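Local coordinates for WbbM protein (Klebsiella pneumoniae, PDB 6U4B) that is thought to polymerise an O-antigen polysaccharide as a trimeric, bifunctional glycosyltransferase whose chain combines DUF4422 and family 8 glycosyltransferase sequences, at residues 224-229 with 260-265; 292-297 with 394-399; 437-442 with 535-540. All blocks are in the same frame, centred on the assembly; numbering follows the deposited sequence.

How the interactions relate
The three contacts come in series along the chain and are spread across it. Interaction 1 pairs helices 220-240 and 253-272, both in the DUF4422 region. Interaction 2 ties the loop that runs from strand 277-285 of one eight-stranded mixed sheet to strand 302-309 of the other onto residues 394-399 of the family 8 glycosyltransferase region; its centre lies about 11 Å from the centre of the chain. Interaction 3 lies within the family 8 region and borders a second subunit of the trimer. Centres of interactions 1 and 3 are about 74 Å apart, on opposite sides of the chain's centre; that of interaction 2 is 38 and 39 Å from them. Interaction 2 thus secures the connection between the two sheets, while 1 and 3 each hold one region together.

Interaction 1 of 3, residues 224-229 with 260-265; sequences VDYSEW and RLFNIY
Tyr226 and Tyr265 mark the nearest backbone approach of helices 224-229 and 260-265, whose axes pass 11.3 Å apart with their directions at 127°. The gap is filled by an aromatic cluster of Tyr226, Trp229, Phe262 and Tyr265. Tyr265 reaches over to the other helix with CG anti to its own backbone nitrogen (chi1 176°), and the rings of Tyr226 and Trp229, one helical turn apart, both lie on the same side of its ring. From Tyr226, CD2 comes over that face, 3.5 Å from Tyr265 CG, while CB sits above the ring in a CH-pi contact; the two ring planes are inclined at 44°. In return, Tyr265 CB lies over the six-membered ring of Trp229, 4.0 Å from its centroid, and Trp229 and Tyr265 run past one another head to tail. At the edge of the indole, CH2 of Trp229 is 3.4 Å from the carbonyl oxygen of Leu261. The far end of Tyr265 is fixed by its hydroxyl, which donates a short hydrogen bond to OD2 of Asp225 (2.6 Å from OH) on the anti lone pair, near the plane of the phenol ring. Across the cluster, Tyr226 OH lies 3.2 Å from Phe262 CD1, with the Phe262 side chain nearly perpendicular to that of Tyr226. Buried except at Asp225, the contact is enclosed by further elements of the same chain: Tyr197 stacks on Trp229, Phe216 of strand 216-219 meets Phe262, and helices 180-193 and 198-206 pack against Ile264.

Interaction 2 of 3, residues 292-297 with 394-399; sequences GALNPV and QLFRRY
A type I beta turn, Phe396 to Tyr399, follows helix 392-395 and receives residues 292-297, part of the loop between strands 277-285 and 302-309, which belong to the two eight-stranded sheets. Its backbone link runs from Leu294 N to Leu395 O, 3.2 Å and nearly straight at 164°. Beside it, the Ala293 methyl touches two guanidinium groups: it sits centrally over one face of Arg397, 3.6 Å from CZ, and over a face of Arg398. Arg397 CG is held between the backbone nitrogen and the carbonyl carbon (chi1 61°); with the chain extended as far as NE and the guanidinium turned at its last torsion, NH1 bonds Gln394 O at 2.7 Å. NH1 and NH2 make weak bonds to Gly292 O, and NH2 also bonds Asn291 O. On the buried side, Leu294 CD1 meets CD2 of Leu395 and CE1 of Phe396, next to Val336. Pro296 CG lies over the Tyr399 ring, 4.0 Å from its centroid, while Leu294 O approaches the ring edge; the hydroxyl of Tyr399 bonds Asp334. On the solvent side, amide and guanidinium planes stand 76° apart where Arg398 NH1 makes a short but bent, weak hydrogen bond to Asn295 OD1, 2.6 Å away.

Interaction 3 of 3, residues 437-442 with 535-540; sequences EGFVKF and DDFFPN
The ring of Phe442 presents its edge to Asn540, whose main-chain O lies near the ring plane, 3.2 Å from CZ, while CD of the adjacent Lys441 lies over one of its faces. The Phe537 ring has Phe538 CG at its edge, and its CD2 lies over a face of the Phe538 ring, which also stacks on Phe549. Here helix 434-441 of the family 8 glycosyltransferase region runs out, Phe442 being the first residue to leave helical geometry, and meets the 3-10 turn 538-540 that precedes helix 543-554. The Phe442 ring and the Asn540 amide are turned 75° against each other, and CB of Asn540 touches Phe442 CZ at 3.4 Å. The same main-chain O is approached by Lys441 CE, at 3.5 Å, from a side chain that runs extended and then bends at its last torsion (chi4 65°). One turn back along the helix, the Phe537 ring comes down obliquely on the backbone, and Gly438, having no side chain, leaves it room. Phe439 borders the same ring more loosely, CE1 to CE1 4.4 Å. The polar ends face another copy of the protein: Asn540 OD1 accepts a hydrogen bond from Asn245 N of the second subunit, and Lys441 NZ makes a weak one to Ser242 OG there. Between the two segments themselves carbon and carbonyl atoms do the touching, and Phe537 CZ lies 3.6 Å from Gly438 CA.

Interaction 1 of 3, residues 224-229 with 260-265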
loop_
_atom_site.group_PDB
_atom_site.type_symbol
_atom_site.label_atom_id
_atom_site.label_comp_id
_atom_site.label_asym_id
_atom_site.label_seq_id
_atom_site.Cartn_x
_atom_site.Cartn_y
_atom_site.Cartn_z
ATOM N N VAL A 224 -41.088 11.874 -33.343
ATOM C CA VAL A 224 -40.781 12.910 -32.360
ATOM C C VAL A 224 -42.021 13.269 -31.552
ATOM O O VAL A 224 -41.962 13.394 -30.322
ATOM C CB VAL A 224 -40.180 14.147 -33.052
ATOM C CG1 VAL A 224 -40.190 15.343 -32.109
ATOM C CG2 VAL A 224 -38.769 13.856 -33.511
ATOM N N ASP A 225 -43.162 13.441 -32.225
ATOM C CA ASP A 225 -44.392 13.791 -31.523
ATOM C C ASP A 225 -44.799 12.693 -30.548
ATOM O O ASP A 225 -45.158 12.969 -29.396
ATOM C CB ASP A 225 -45.511 14.060 -32.528
ATOM C CG ASP A 225 -46.800 14.489 -31.856
ATOM O OD1 ASP A 225 -46.898 15.668 -31.457
ATOM O OD2 ASP A 225 -47.711 13.644 -31.716
ATOM N N TYR A 226 -44.746 11.436 -30.994
ATOM C CA TYR A 226 -45.082 10.325 -30.110
ATOM C C TYR A 226 -44.103 10.228 -28.945
ATOM O O TYR A 226 -44.496 9.898 -27.820
ATOM C CB TYR A 226 -45.113 9.019 -30.906
ATOM C CG TYR A 226 -45.282 7.780 -30.057
ATOM C CD1 TYR A 226 -44.347 6.753 -30.103
ATOM C CD2 TYR A 226 -46.369 7.641 -29.203
ATOM C CE1 TYR A 226 -44.492 5.615 -29.328
ATOM C CE2 TYR A 226 -46.526 6.509 -28.422
ATOM C CZ TYR A 226 -45.582 5.500 -28.488
ATOM O OH TYR A 226 -45.730 4.371 -27.713
ATOM N N SER A 227 -42.823 10.521 -29.194
ATOM C CA SER A 227 -41.827 10.460 -28.129
ATOM C C SER A 227 -42.107 11.505 -27.053
ATOM O O SER A 227 -42.129 11.187 -25.858
ATOM C CB SER A 227 -40.424 10.649 -28.709
ATOM O OG SER A 227 -40.125 9.641 -29.660
ATOM N N GLU A 228 -42.316 12.759 -27.460
ATOM C CA GLU A 228 -42.629 13.807 -26.493
ATOM C C GLU A 228 -43.903 13.480 -25.727
ATOM O O GLU A 228 -43.992 13.725 -24.519
ATOM C CB GLU A 228 -42.761 15.156 -27.202
ATOM C CG GLU A 228 -41.462 15.696 -27.779
ATOM C CD GLU A 228 -41.682 16.902 -28.673
ATOM O OE1 GLU A 228 -42.844 17.155 -29.058
ATOM O OE2 GLU A 228 -40.695 17.597 -28.994
ATOM N N TRP A 229 -44.892 12.909 -26.416
ATOM C CA TRP A 229 -46.155 12.565 -25.776
ATOM C C TRP A 229 -45.986 11.392 -24.818
ATOM O O TRP A 229 -46.421 11.456 -23.661
ATOM C CB TRP A 229 -47.197 12.250 -26.852
ATOM C CG TRP A 229 -48.537 11.809 -26.342
ATOM C CD1 TRP A 229 -49.591 12.608 -26.004
ATOM C CD2 TRP A 229 -48.977 10.460 -26.145
ATOM N NE1 TRP A 229 -50.656 11.842 -25.595
ATOM C CE2 TRP A 229 -50.305 10.519 -25.675
ATOM C CE3 TRP A 229 -48.376 9.207 -26.314
ATOM C CZ2 TRP A 229 -51.042 9.374 -25.371
ATOM C CZ3 TRP A 229 -49.108 8.074 -26.012
ATOM C CH2 TRP A 229 -50.427 8.164 -25.545
ATOM N N ARG A 260 -49.908 -0.148 -24.301
ATOM C CA ARG A 260 -51.279 0.345 -24.388
ATOM C C ARG A 260 -51.312 1.799 -24.835
ATOM O O ARG A 260 -52.163 2.180 -25.646
ATOM C CB ARG A 260 -51.992 0.194 -23.040
ATOM C CG ARG A 260 -52.463 -1.218 -22.720
ATOM C CD ARG A 260 -51.326 -2.126 -22.273
ATOM N NE ARG A 260 -51.794 -3.482 -22.013
ATOM C CZ ARG A 260 -50.998 -4.495 -21.695
ATOM N NH1 ARG A 260 -49.688 -4.304 -21.596
ATOM N NH2 ARG A 260 -51.510 -5.698 -21.478
ATOM N N LEU A 261 -50.395 2.621 -24.314
ATOM C CA LEU A 261 -50.343 4.022 -24.719
ATOM C C LEU A 261 -50.043 4.154 -26.206
ATOM O O LEU A 261 -50.549 5.067 -26.872
ATOM C CB LEU A 261 -49.297 4.766 -23.889
ATOM C CG LEU A 261 -49.571 4.857 -22.387
ATOM C CD1 LEU A 261 -48.393 5.492 -21.657
ATOM C CD2 LEU A 261 -50.852 5.637 -22.125
ATOM N N PHE A 262 -49.215 3.250 -26.738
ATOM C CA PHE A 262 -48.935 3.218 -28.169
ATOM C C PHE A 262 -50.226 3.127 -28.977
ATOM O O PHE A 262 -50.414 3.849 -29.964
ATOM C CB PHE A 262 -48.007 2.038 -28.467
ATOM C CG PHE A 262 -47.506 1.983 -29.886
ATOM C CD1 PHE A 262 -46.865 3.070 -30.456
ATOM C CD2 PHE A 262 -47.643 0.825 -30.635
ATOM C CE1 PHE A 262 -46.395 3.011 -31.757
ATOM C CE2 PHE A 262 -47.176 0.760 -31.934
ATOM C CZ PHE A 262 -46.551 1.855 -32.495
ATOM N N ASN A 263 -51.140 2.251 -28.555
ATOM C CA ASN A 263 -52.420 2.107 -29.244
ATOM C C ASN A 263 -53.292 3.343 -29.071
ATOM O O ASN A 263 -53.925 3.799 -30.030
ATOM C CB ASN A 263 -53.150 0.868 -28.731
ATOM C CG ASN A 263 -52.526 -0.421 -29.220
ATOM O OD1 ASN A 263 -52.926 -0.963 -30.252
ATOM N ND2 ASN A 263 -51.542 -0.922 -28.482
ATOM N N ILE A 264 -53.353 3.887 -27.852
ATOM C CA ILE A 264 -54.146 5.090 -27.610
ATOM C C ILE A 264 -53.667 6.229 -28.500
ATOM O O ILE A 264 -54.475 6.986 -29.055
ATOM C CB ILE A 264 -54.089 5.469 -26.117
ATOM C CG1 ILE A 264 -54.769 4.391 -25.268
ATOM C CG2 ILE A 264 -54.719 6.833 -25.880
ATOM C CD1 ILE A 264 -54.593 4.582 -23.777
ATOM N N TYR A 265 -52.348 6.352 -28.671
ATOM C CA TYR A 265 -51.798 7.417 -29.502
ATOM C C TYR A 265 -52.155 7.222 -30.972
ATOM O O TYR A 265 -52.527 8.182 -31.655
ATOM C CB TYR A 265 -50.281 7.485 -29.321
ATOM C CG TYR A 265 -49.600 8.498 -30.213
ATOM C CD1 TYR A 265 -49.526 9.837 -29.849
ATOM C CD2 TYR A 265 -49.029 8.117 -31.420
ATOM C CE1 TYR A 265 -48.906 10.766 -30.663
ATOM C CE2 TYR A 265 -48.407 9.038 -32.240
ATOM C CZ TYR A 265 -48.348 10.359 -31.859
ATOM O OH TYR A 265 -47.726 11.275 -32.677
#

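Interaction 2 of 3, residues 292-297 with 394-399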
loop_
_atom_site.group_PDB
_atom_site.type_symbol
_atom_site.label_atom_id
_atom_site.label_comp_id
_atom_site.label_asym_id
_atom_site.label_seq_id
_atom_site.Cartn_x
_atom_site.Cartn_y
_atom_site.Cartn_z
ATOM N N GLY A 292 -20.789 -10.957 -34.214
ATOM C CA GLY A 292 -20.152 -9.679 -33.987
ATOM C C GLY A 292 -18.649 -9.781 -33.777
ATOM O O GLY A 292 -18.026 -10.835 -33.923
ATOM N N ALA A 293 -18.065 -8.637 -33.430
ATOM C CA ALA A 293 -16.633 -8.517 -33.192
ATOM C C ALA A 293 -16.394 -7.292 -32.322
ATOM O O ALA A 293 -17.204 -6.361 -32.306
ATOM C CB ALA A 293 -15.845 -8.409 -34.503
ATOM N N LEU A 294 -15.275 -7.300 -31.602
ATOM C CA LEU A 294 -14.931 -6.197 -30.717
ATOM C C LEU A 294 -14.120 -5.150 -31.466
ATOM O O LEU A 294 -13.210 -5.481 -32.231
ATOM C CB LEU A 294 -14.149 -6.700 -29.504
ATOM C CG LEU A 294 -14.971 -7.547 -28.536
ATOM C CD1 LEU A 294 -14.118 -8.027 -27.380
ATOM C CD2 LEU A 294 -16.171 -6.758 -28.029
ATOM N N ASN A 295 -14.454 -3.899 -31.244
ATOM C CA ASN A 295 -13.698 -2.855 -31.909
ATOM C C ASN A 295 -12.628 -2.288 -30.985
ATOM O O ASN A 295 -12.801 -2.264 -29.762
ATOM C CB ASN A 295 -14.624 -1.724 -32.367
ATOM C CG ASN A 295 -15.357 -2.060 -33.651
ATOM O OD1 ASN A 295 -16.266 -2.891 -33.662
ATOM N ND2 ASN A 295 -14.965 -1.414 -34.743
ATOM N N PRO A 296 -11.504 -1.845 -31.548
ATOM C CA PRO A 296 -10.478 -1.196 -30.727
ATOM C C PRO A 296 -11.028 0.049 -30.046
ATOM O O PRO A 296 -11.877 0.758 -30.590
ATOM C CB PRO A 296 -9.382 -0.846 -31.740
ATOM C CG PRO A 296 -9.600 -1.792 -32.881
ATOM C CD PRO A 296 -11.083 -1.995 -32.952
ATOM N N VAL A 297 -10.538 0.303 -28.832
ATOM C CA VAL A 297 -10.959 1.475 -28.075
ATOM C C VAL A 297 -9.975 2.635 -28.196
ATOM O O VAL A 297 -10.369 3.790 -27.974
ATOM C CB VAL A 297 -11.192 1.123 -26.591
ATOM C CG1 VAL A 297 -12.462 0.304 -26.441
ATOM C CG2 VAL A 297 -10.005 0.364 -26.035
ATOM N N GLN A 394 -11.426 -14.750 -34.744
ATOM C CA GLN A 394 -12.774 -14.366 -35.153
ATOM C C GLN A 394 -13.292 -13.167 -34.364
ATOM O O GLN A 394 -13.727 -12.174 -34.955
ATOM C CB GLN A 394 -13.732 -15.553 -35.006
ATOM C CG GLN A 394 -15.125 -15.311 -35.586
ATOM C CD GLN A 394 -15.139 -15.273 -37.110
ATOM O OE1 GLN A 394 -14.117 -15.492 -37.762
ATOM N NE2 GLN A 394 -16.306 -14.996 -37.682
ATOM N N LEU A 395 -13.249 -13.241 -33.032
ATOM C CA LEU A 395 -13.756 -12.143 -32.214
ATOM C C LEU A 395 -12.926 -10.879 -32.402
ATOM O O LEU A 395 -13.468 -9.767 -32.417
ATOM C CB LEU A 395 -13.780 -12.554 -30.744
ATOM C CG LEU A 395 -14.367 -11.531 -29.769
ATOM C CD1 LEU A 395 -15.844 -11.304 -30.067
ATOM C CD2 LEU A 395 -14.160 -11.968 -28.326
ATOM N N PHE A 396 -11.609 -11.029 -32.558
ATOM C CA PHE A 396 -10.695 -9.899 -32.674
ATOM C C PHE A 396 -10.252 -9.651 -34.111
ATOM O O PHE A 396 -9.175 -9.093 -34.340
ATOM C CB PHE A 396 -9.483 -10.112 -31.765
ATOM C CG PHE A 396 -9.829 -10.131 -30.306
ATOM C CD1 PHE A 396 -9.857 -8.953 -29.579
ATOM C CD2 PHE A 396 -10.149 -11.316 -29.666
ATOM C CE1 PHE A 396 -10.182 -8.958 -28.239
ATOM C CE2 PHE A 396 -10.476 -11.328 -28.322
ATOM C CZ PHE A 396 -10.496 -10.145 -27.608
ATOM N N ARG A 397 -11.085 -10.024 -35.087
ATOM C CA ARG A 397 -10.719 -9.924 -36.496
ATOM C C ARG A 397 -10.525 -8.489 -36.971
ATOM O O ARG A 397 -10.005 -8.290 -38.074
ATOM C CB ARG A 397 -11.775 -10.615 -37.364
ATOM C CG ARG A 397 -13.177 -10.018 -37.270
ATOM C CD ARG A 397 -14.139 -10.756 -38.194
ATOM N NE ARG A 397 -15.514 -10.283 -38.064
ATOM C CZ ARG A 397 -16.375 -10.734 -37.158
ATOM N NH1 ARG A 397 -15.999 -11.664 -36.290
ATOM N NH2 ARG A 397 -17.611 -10.249 -37.114
ATOM N N ARG A 398 -10.919 -7.492 -36.181
ATOM C CA ARG A 398 -10.688 -6.096 -36.529
ATOM C C ARG A 398 -9.378 -5.557 -35.971
ATOM O O ARG A 398 -9.081 -4.373 -36.157
ATOM C CB ARG A 398 -11.862 -5.237 -36.052
ATOM C CG ARG A 398 -13.107 -5.450 -36.891
ATOM C CD ARG A 398 -14.356 -4.899 -36.238
ATOM N NE ARG A 398 -15.540 -5.592 -36.736
ATOM C CZ ARG A 398 -16.791 -5.214 -36.499
ATOM N NH1 ARG A 398 -17.035 -4.134 -35.771
ATOM N NH2 ARG A 398 -17.798 -5.916 -36.998
ATOM N N TYR A 399 -8.594 -6.394 -35.302
ATOM C CA TYR A 399 -7.274 -6.032 -34.810
ATOM C C TYR A 399 -6.204 -6.558 -35.761
ATOM O O TYR A 399 -6.376 -7.599 -36.398
ATOM C CB TYR A 399 -7.042 -6.604 -33.409
ATOM C CG TYR A 399 -7.826 -5.927 -32.309
ATOM C CD1 TYR A 399 -7.195 -5.080 -31.408
ATOM C CD2 TYR A 399 -9.192 -6.138 -32.162
ATOM C CE1 TYR A 399 -7.899 -4.459 -30.393
ATOM C CE2 TYR A 399 -9.907 -5.518 -31.149
ATOM C CZ TYR A 399 -9.252 -4.678 -30.266
ATOM O OH TYR A 399 -9.950 -4.058 -29.253
#

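Interaction 3 of 3, residues 437-442 with 535-540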
loop_
_atom_site.group_PDB
_atom_site.type_symbol
_atom_site.label_atom_id
_atom_site.label_comp_id
_atom_site.label_asym_id
_atom_site.label_seq_id
_atom_site.Cartn_x
_atom_site.Cartn_y
_atom_site.Cartn_z
ATOM N N GLU A 437 9.307 -30.569 -24.770
ATOM C CA GLU A 437 10.641 -31.038 -25.132
ATOM C C GLU A 437 11.075 -32.185 -24.228
ATOM O O GLU A 437 11.691 -33.152 -24.690
ATOM C CB GLU A 437 11.639 -29.882 -25.062
ATOM C CG GLU A 437 13.034 -30.223 -25.573
ATOM C CD GLU A 437 14.000 -29.063 -25.434
ATOM O OE1 GLU A 437 15.157 -29.292 -25.018
ATOM O OE2 GLU A 437 13.600 -27.917 -25.732
ATOM N N GLY A 438 10.749 -32.100 -22.936
ATOM C CA GLY A 438 11.053 -33.199 -22.035
ATOM C C GLY A 438 10.170 -34.410 -22.267
ATOM O O GLY A 438 10.632 -35.550 -22.175
ATOM N N PHE A 439 8.886 -34.181 -22.565
ATOM C CA PHE A 439 7.987 -35.294 -22.852
ATOM C C PHE A 439 8.473 -36.101 -24.048
ATOM O O PHE A 439 8.416 -37.337 -24.040
ATOM C CB PHE A 439 6.568 -34.780 -23.099
ATOM C CG PHE A 439 5.872 -34.288 -21.860
ATOM C CD1 PHE A 439 6.355 -34.605 -20.601
ATOM C CD2 PHE A 439 4.726 -33.515 -21.958
ATOM C CE1 PHE A 439 5.711 -34.153 -19.462
ATOM C CE2 PHE A 439 4.079 -33.061 -20.823
ATOM C CZ PHE A 439 4.574 -33.381 -19.574
ATOM N N VAL A 440 8.956 -35.421 -25.090
ATOM C CA VAL A 440 9.459 -36.127 -26.264
ATOM C C VAL A 440 10.744 -36.871 -25.925
ATOM O O VAL A 440 10.918 -38.042 -26.284
ATOM C CB VAL A 440 9.667 -35.148 -27.432
ATOM C CG1 VAL A 440 10.316 -35.863 -28.612
ATOM C CG2 VAL A 440 8.346 -34.527 -27.844
ATOM N N LYS A 441 11.660 -36.205 -25.219
ATOM C CA LYS A 441 12.947 -36.813 -24.902
ATOM C C LYS A 441 12.795 -38.032 -24.001
ATOM O O LYS A 441 13.542 -39.006 -24.146
ATOM C CB LYS A 441 13.858 -35.773 -24.247
ATOM C CG LYS A 441 15.253 -36.267 -23.916
ATOM C CD LYS A 441 16.031 -35.189 -23.181
ATOM C CE LYS A 441 17.393 -35.692 -22.740
ATOM N NZ LYS A 441 18.275 -36.022 -23.897
ATOM N N PHE A 442 11.836 -38.008 -23.077
ATOM C CA PHE A 442 11.666 -39.085 -22.112
ATOM C C PHE A 442 10.535 -40.038 -22.473
ATOM O O PHE A 442 10.131 -40.845 -21.629
ATOM C CB PHE A 442 11.449 -38.506 -20.715
ATOM C CG PHE A 442 12.652 -37.797 -20.170
ATOM C CD1 PHE A 442 13.780 -38.512 -19.801
ATOM C CD2 PHE A 442 12.662 -36.419 -20.031
ATOM C CE1 PHE A 442 14.891 -37.867 -19.304
ATOM C CE2 PHE A 442 13.773 -35.769 -19.534
ATOM C CZ PHE A 442 14.888 -36.495 -19.172
ATOM N N ASP A 535 13.671 -28.905 -9.523
ATOM C CA ASP A 535 14.902 -29.638 -9.791
ATOM C C ASP A 535 14.668 -31.073 -10.245
ATOM O O ASP A 535 15.641 -31.802 -10.457
ATOM C CB ASP A 535 15.793 -29.648 -8.545
ATOM C CG ASP A 535 16.815 -28.531 -8.547
ATOM O OD1 ASP A 535 16.681 -27.596 -9.365
ATOM O OD2 ASP A 535 17.763 -28.595 -7.735
ATOM N N ASP A 536 13.416 -31.501 -10.398
ATOM C CA ASP A 536 13.145 -32.895 -10.724
ATOM C C ASP A 536 13.104 -33.168 -12.222
ATOM O O ASP A 536 13.465 -34.269 -12.652
ATOM C CB ASP A 536 11.817 -33.337 -10.099
ATOM C CG ASP A 536 11.808 -33.197 -8.588
ATOM O OD1 ASP A 536 12.676 -32.480 -8.050
ATOM O OD2 ASP A 536 10.934 -33.811 -7.940
ATOM N N PHE A 537 12.683 -32.192 -13.026
ATOM C CA PHE A 537 12.404 -32.394 -14.441
ATOM C C PHE A 537 13.391 -31.688 -15.358
ATOM O O PHE A 537 13.977 -32.318 -16.244
ATOM C CB PHE A 537 10.973 -31.917 -14.744
ATOM C CG PHE A 537 10.615 -31.919 -16.206
ATOM C CD1 PHE A 537 10.073 -33.047 -16.799
ATOM C CD2 PHE A 537 10.796 -30.782 -16.981
ATOM C CE1 PHE A 537 9.734 -33.047 -18.140
ATOM C CE2 PHE A 537 10.462 -30.778 -18.321
ATOM C CZ PHE A 537 9.929 -31.911 -18.902
ATOM N N PHE A 538 13.588 -30.389 -15.167
ATOM C CA PHE A 538 14.341 -29.544 -16.087
ATOM C C PHE A 538 15.837 -29.856 -16.168
ATOM O O PHE A 538 16.406 -29.773 -17.264
ATOM C CB PHE A 538 14.125 -28.077 -15.714
ATOM C CG PHE A 538 12.689 -27.647 -15.793
ATOM C CD1 PHE A 538 12.088 -27.422 -17.021
ATOM C CD2 PHE A 538 11.935 -27.478 -14.643
ATOM C CE1 PHE A 538 10.763 -27.032 -17.100
ATOM C CE2 PHE A 538 10.612 -27.086 -14.715
ATOM C CZ PHE A 538 10.025 -26.864 -15.947
ATOM N N PRO A 539 16.523 -30.197 -15.068
ATOM C CA PRO A 539 17.956 -30.529 -15.185
ATOM C C PRO A 539 18.247 -31.755 -16.039
ATOM O O PRO A 539 19.413 -31.968 -16.394
ATOM C CB PRO A 539 18.385 -30.758 -13.730
ATOM C CG PRO A 539 17.421 -29.964 -12.931
ATOM C CD PRO A 539 16.117 -30.095 -13.653
ATOM N N ASN A 540 17.245 -32.562 -16.376
ATOM C CA ASN A 540 17.453 -33.753 -17.191
ATOM C C ASN A 540 17.199 -33.513 -18.674
ATOM O O ASN A 540 17.321 -34.449 -19.469
ATOM C CB ASN A 540 16.562 -34.894 -16.693
ATOM C CG ASN A 540 16.864 -35.286 -15.263
ATOM O OD1 ASN A 540 18.005 -35.200 -14.812
ATOM N ND2 ASN A 540 15.838 -35.720 -14.540
#